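Local coordinates for lactate racemase (Thermoanaerobacterium thermosaccharolyticum, PDB 2YJG), which interconverts the D- and L-isomers of lactate, using a nickel pincer cofactor derived from nicotinic acid mononucleotide, at residues K63-V77 against L158-E172. Sequence-based numbering, arbitrary orientation.
Sequences KKNIVIITSDHTRPV and LAVEADLLVAEGFIE. With SO4 (sulfate ion), chain E.
The Phe170 ring carries Pro76 over one face, CG lying 4.1 Å from the ring centroid and 25° off its normal, a CH-pi contact. At the ring's edge, near its plane, comes Arg75 NH2; the guanidinium and ring planes stand 59° apart, so the two groups are not stacked. Pro76 CD covers one face of that guanidinium, while the edge of the guanidinium, in its plane, meets two anions: Arg75 NE donates to sulfate O2 at 3.3 Å in a nearly straight bond, and NH2 forms a long, weak salt bridge to Glu172 OE2 (3.5 Å). Bends at chi2 and chi3 curl the arginine round to these partners.

Upstream of residues 72-77, strands 66-71 and 164-170 of the same chain run side by side in parallel, their axes approaching to 4.3 Å, inside the mixed sheet of the N-terminal domain. The ladder alternates from Val67 N to Leu164 O through to Glu168 N to Ile69 O (2.8 Å). On one face Val67 CG1 meets Leu165 CD1 at 3.6 Å, and Val67 CG2 packs against Ala162 CB just past helix 157-161. Just before the strands begin, Asp163 OD2 receives Lys64 N (2.7 Å) on its anti side, and a water joins Asn65 ND2 to Glu161 O. Farther along, the hydroxyl of Thr70 donates from OG1 to the anti lone pair of Glu168 OE2 at 2.5 Å; Ser79 also bonds OE2 and Thr82 holds OE1, fixing this buried carboxylate at both oxygens.

Asp72 to Arg75, a type I turn, probably bind the nickel-pincer nucleotide, as in related racemases. The sulfate, probably from the crystallisation liquor and also held by Gly181 N, is consistent with an anion-binding position beside Arg75, while Asp72 OD2 bonds His108, the putative proton donor/acceptor.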
# COMPACT_ATOMS: atom_id res chain seq x y z
N LYS A 63 -25.98 6.86 6.35
CA LYS A 63 -25.55 5.47 6.44
C LYS A 63 -24.23 5.40 7.20
O LYS A 63 -23.39 6.29 7.02
CB LYS A 63 -25.32 4.88 5.05
CG LYS A 63 -26.57 4.89 4.16
CD LYS A 63 -27.62 3.96 4.65
CE LYS A 63 -28.56 3.51 3.57
NZ LYS A 63 -29.77 4.35 3.53
N LYS A 64 -23.99 4.35 7.98
CA LYS A 64 -22.73 4.31 8.77
C LYS A 64 -21.77 3.19 8.43
O LYS A 64 -20.79 2.96 9.14
CB LYS A 64 -23.07 4.26 10.27
CG LYS A 64 -23.55 2.93 10.78
CD LYS A 64 -24.23 3.07 12.17
CE LYS A 64 -24.76 1.75 12.66
NZ LYS A 64 -25.51 1.97 13.91
N ASN A 65 -22.04 2.42 7.39
CA ASN A 65 -21.15 1.32 7.05
C ASN A 65 -21.42 1.08 5.59
O ASN A 65 -22.28 0.28 5.25
CB ASN A 65 -21.47 0.08 7.93
CG ASN A 65 -20.57 -1.16 7.62
OD1 ASN A 65 -19.43 -1.08 7.12
ND2 ASN A 65 -21.10 -2.33 7.99
N ILE A 66 -20.69 1.79 4.76
CA ILE A 66 -20.76 1.65 3.30
C ILE A 66 -19.64 0.77 2.74
O ILE A 66 -18.52 0.83 3.21
CB ILE A 66 -20.73 3.02 2.64
CG1 ILE A 66 -21.83 3.88 3.27
CG2 ILE A 66 -20.91 2.93 1.13
CD1 ILE A 66 -21.86 5.29 2.80
N VAL A 67 -19.99 -0.08 1.77
CA VAL A 67 -19.01 -0.95 1.13
C VAL A 67 -19.11 -0.64 -0.37
O VAL A 67 -20.20 -0.61 -0.92
CB VAL A 67 -19.23 -2.46 1.42
CG1 VAL A 67 -18.31 -3.36 0.53
CG2 VAL A 67 -19.06 -2.76 2.99
N ILE A 68 -17.97 -0.33 -0.99
CA ILE A 68 -17.88 -0.27 -2.45
C ILE A 68 -17.10 -1.49 -2.93
O ILE A 68 -15.93 -1.66 -2.54
CB ILE A 68 -17.07 0.88 -2.93
CG1 ILE A 68 -17.62 2.22 -2.39
CG2 ILE A 68 -17.02 0.94 -4.48
CD1 ILE A 68 -16.67 3.42 -2.65
N ILE A 69 -17.71 -2.27 -3.83
CA ILE A 69 -17.02 -3.41 -4.42
C ILE A 69 -16.29 -2.90 -5.65
O ILE A 69 -16.88 -2.15 -6.46
CB ILE A 69 -17.94 -4.55 -4.83
CG1 ILE A 69 -18.73 -5.10 -3.61
CG2 ILE A 69 -17.09 -5.69 -5.40
CD1 ILE A 69 -19.85 -6.12 -3.96
N THR A 70 -15.00 -3.24 -5.76
CA THR A 70 -14.20 -2.89 -6.90
C THR A 70 -13.58 -4.14 -7.48
O THR A 70 -13.49 -5.19 -6.81
CB THR A 70 -13.11 -1.87 -6.53
OG1 THR A 70 -12.58 -1.25 -7.72
CG2 THR A 70 -11.98 -2.53 -5.78
N SER A 71 -13.14 -4.04 -8.73
CA SER A 71 -12.47 -5.12 -9.40
C SER A 71 -11.00 -5.32 -9.00
O SER A 71 -10.34 -4.46 -8.44
CB SER A 71 -12.58 -4.98 -10.92
OG SER A 71 -13.94 -5.12 -11.35
N ASP A 72 -10.48 -6.47 -9.34
CA ASP A 72 -9.13 -6.80 -8.93
C ASP A 72 -8.06 -6.37 -9.90
O ASP A 72 -8.35 -5.84 -10.92
CB ASP A 72 -8.99 -8.26 -8.47
CG ASP A 72 -9.01 -9.30 -9.60
OD1 ASP A 72 -9.07 -8.99 -10.76
OD2 ASP A 72 -8.96 -10.48 -9.27
N HIS A 73 -6.80 -6.54 -9.48
CA HIS A 73 -5.59 -6.27 -10.27
C HIS A 73 -5.60 -6.89 -11.67
O HIS A 73 -4.90 -6.39 -12.56
CB HIS A 73 -4.32 -6.77 -9.52
CG HIS A 73 -4.35 -8.24 -9.23
ND1 HIS A 73 -5.28 -8.82 -8.40
CD2 HIS A 73 -3.58 -9.26 -9.69
CE1 HIS A 73 -5.10 -10.13 -8.36
NE2 HIS A 73 -4.09 -10.42 -9.15
N THR A 74 -6.34 -7.97 -11.88
CA THR A 74 -6.46 -8.57 -13.22
C THR A 74 -7.47 -7.87 -14.19
O THR A 74 -7.51 -8.22 -15.37
CB THR A 74 -6.82 -10.07 -13.16
OG1 THR A 74 -8.22 -10.25 -12.91
CG2 THR A 74 -5.99 -10.82 -12.08
N ARG A 75 -8.28 -6.93 -13.70
CA ARG A 75 -9.30 -6.31 -14.55
C ARG A 75 -8.83 -4.90 -14.86
O ARG A 75 -8.12 -4.29 -14.05
CB ARG A 75 -10.68 -6.28 -13.86
CG ARG A 75 -11.18 -7.64 -13.37
CD ARG A 75 -11.17 -8.76 -14.40
NE ARG A 75 -12.18 -8.56 -15.45
CZ ARG A 75 -11.96 -8.58 -16.78
NH1 ARG A 75 -10.76 -8.82 -17.32
NH2 ARG A 75 -12.99 -8.38 -17.59
N PRO A 76 -9.18 -4.38 -16.03
CA PRO A 76 -8.74 -3.04 -16.43
C PRO A 76 -9.54 -1.85 -15.92
O PRO A 76 -9.45 -0.75 -16.50
CB PRO A 76 -8.80 -3.11 -17.95
CG PRO A 76 -9.97 -3.94 -18.20
CD PRO A 76 -9.94 -5.03 -17.12
N VAL A 77 -10.31 -2.02 -14.85
CA VAL A 77 -11.08 -0.92 -14.29
C VAL A 77 -10.15 0.26 -13.89
O VAL A 77 -9.17 0.10 -13.15
CB VAL A 77 -11.94 -1.37 -13.10
CG1 VAL A 77 -12.75 -0.21 -12.58
CG2 VAL A 77 -12.83 -2.55 -13.47
N LEU A 158 -18.78 -8.90 4.91
CA LEU A 158 -18.68 -7.44 4.89
C LEU A 158 -19.74 -6.83 4.02
O LEU A 158 -20.34 -5.83 4.37
CB LEU A 158 -17.31 -7.08 4.35
CG LEU A 158 -16.89 -5.64 4.62
CD1 LEU A 158 -16.59 -5.44 6.13
CD2 LEU A 158 -15.65 -5.38 3.78
N ALA A 159 -19.95 -7.43 2.84
CA ALA A 159 -20.99 -6.97 1.92
C ALA A 159 -22.40 -7.07 2.51
O ALA A 159 -23.23 -6.17 2.33
CB ALA A 159 -20.88 -7.77 0.63
N VAL A 160 -22.65 -8.19 3.18
CA VAL A 160 -23.93 -8.49 3.81
C VAL A 160 -24.21 -7.48 4.93
O VAL A 160 -25.27 -6.86 4.97
CB VAL A 160 -23.94 -9.92 4.42
CG1 VAL A 160 -25.33 -10.19 5.01
CG2 VAL A 160 -23.51 -11.02 3.37
N GLU A 161 -23.21 -7.25 5.77
CA GLU A 161 -23.32 -6.31 6.93
C GLU A 161 -23.46 -4.82 6.59
O GLU A 161 -23.95 -4.05 7.41
CB GLU A 161 -22.05 -6.44 7.79
CG GLU A 161 -21.86 -7.75 8.45
CD GLU A 161 -20.43 -7.90 9.01
OE1 GLU A 161 -19.59 -6.94 8.84
OE2 GLU A 161 -20.16 -8.96 9.64
N ALA A 162 -23.04 -4.44 5.38
CA ALA A 162 -23.14 -3.09 4.91
C ALA A 162 -24.54 -2.49 5.01
O ALA A 162 -25.54 -3.14 4.73
CB ALA A 162 -22.66 -3.00 3.47
N ASP A 163 -24.58 -1.24 5.46
CA ASP A 163 -25.75 -0.35 5.36
C ASP A 163 -26.12 0.01 3.96
O ASP A 163 -27.30 0.18 3.60
CB ASP A 163 -25.39 1.01 5.98
CG ASP A 163 -25.82 1.12 7.35
OD1 ASP A 163 -26.36 0.10 7.88
OD2 ASP A 163 -25.64 2.22 7.91
N LEU A 164 -25.08 0.18 3.14
CA LEU A 164 -25.29 0.41 1.73
C LEU A 164 -24.19 -0.34 1.02
O LEU A 164 -22.99 -0.25 1.40
CB LEU A 164 -25.24 1.89 1.42
CG LEU A 164 -25.43 2.34 -0.01
CD1 LEU A 164 -26.87 2.13 -0.41
CD2 LEU A 164 -24.94 3.81 -0.23
N LEU A 165 -24.58 -1.13 0.03
CA LEU A 165 -23.64 -1.81 -0.81
C LEU A 165 -23.67 -1.25 -2.22
O LEU A 165 -24.73 -1.18 -2.86
CB LEU A 165 -23.96 -3.30 -0.84
CG LEU A 165 -22.98 -4.21 -1.60
CD1 LEU A 165 -21.49 -4.13 -1.00
CD2 LEU A 165 -23.47 -5.64 -1.65
N VAL A 166 -22.47 -0.89 -2.70
CA VAL A 166 -22.26 -0.27 -3.99
C VAL A 166 -21.22 -1.12 -4.76
O VAL A 166 -20.38 -1.78 -4.15
CB VAL A 166 -21.71 1.18 -3.77
CG1 VAL A 166 -21.26 1.80 -5.03
CG2 VAL A 166 -22.78 2.03 -3.19
N ALA A 167 -21.21 -1.00 -6.08
CA ALA A 167 -20.10 -1.62 -6.88
C ALA A 167 -19.71 -0.77 -8.06
O ALA A 167 -20.57 -0.06 -8.63
CB ALA A 167 -20.52 -2.97 -7.40
N GLU A 168 -18.44 -0.89 -8.44
CA GLU A 168 -17.99 -0.34 -9.67
C GLU A 168 -17.48 -1.46 -10.55
O GLU A 168 -17.24 -2.60 -10.11
CB GLU A 168 -16.95 0.73 -9.48
CG GLU A 168 -15.62 0.27 -8.89
CD GLU A 168 -14.46 1.21 -9.24
OE1 GLU A 168 -14.71 2.30 -9.82
OE2 GLU A 168 -13.28 0.86 -8.93
N GLY A 169 -17.33 -1.16 -11.83
CA GLY A 169 -16.93 -2.20 -12.79
C GLY A 169 -16.80 -1.63 -14.19
O GLY A 169 -16.88 -0.41 -14.38
N PHE A 170 -16.67 -2.51 -15.18
CA PHE A 170 -16.68 -2.08 -16.59
C PHE A 170 -17.48 -3.10 -17.43
O PHE A 170 -17.74 -4.29 -16.97
CB PHE A 170 -15.25 -1.93 -17.13
CG PHE A 170 -14.62 -3.19 -17.49
CD1 PHE A 170 -14.48 -4.21 -16.58
CD2 PHE A 170 -14.16 -3.39 -18.76
CE1 PHE A 170 -13.94 -5.40 -16.97
CE2 PHE A 170 -13.59 -4.56 -19.12
CZ PHE A 170 -13.50 -5.56 -18.22
N ILE A 171 -17.88 -2.67 -18.62
CA ILE A 171 -18.80 -3.47 -19.43
C ILE A 171 -18.18 -3.78 -20.78
O ILE A 171 -17.82 -2.85 -21.52
CB ILE A 171 -20.16 -2.76 -19.64
CG1 ILE A 171 -20.93 -2.61 -18.38
CG2 ILE A 171 -20.98 -3.58 -20.66
CD1 ILE A 171 -22.10 -1.60 -18.43
N GLU A 172 -18.02 -5.06 -21.13
CA GLU A 172 -17.50 -5.46 -22.45
C GLU A 172 -18.16 -6.83 -22.71
O GLU A 172 -18.70 -7.44 -21.78
CB GLU A 172 -15.98 -5.60 -22.47
CG GLU A 172 -15.48 -6.82 -21.64
CD GLU A 172 -13.95 -6.93 -21.56
OE1 GLU A 172 -13.23 -6.00 -22.03
OE2 GLU A 172 -13.49 -7.96 -20.98
S SO4 E . -16.13 -8.70 -14.22
O1 SO4 E . -16.79 -8.33 -12.97
O2 SO4 E . -15.17 -7.61 -14.53
O3 SO4 E . -15.40 -10.00 -14.19
O4 SO4 E . -17.22 -8.80 -15.14
O HOH W 1 -23.66 -1.94 9.42
O HOH W 2 -16.39 -5.00 -9.16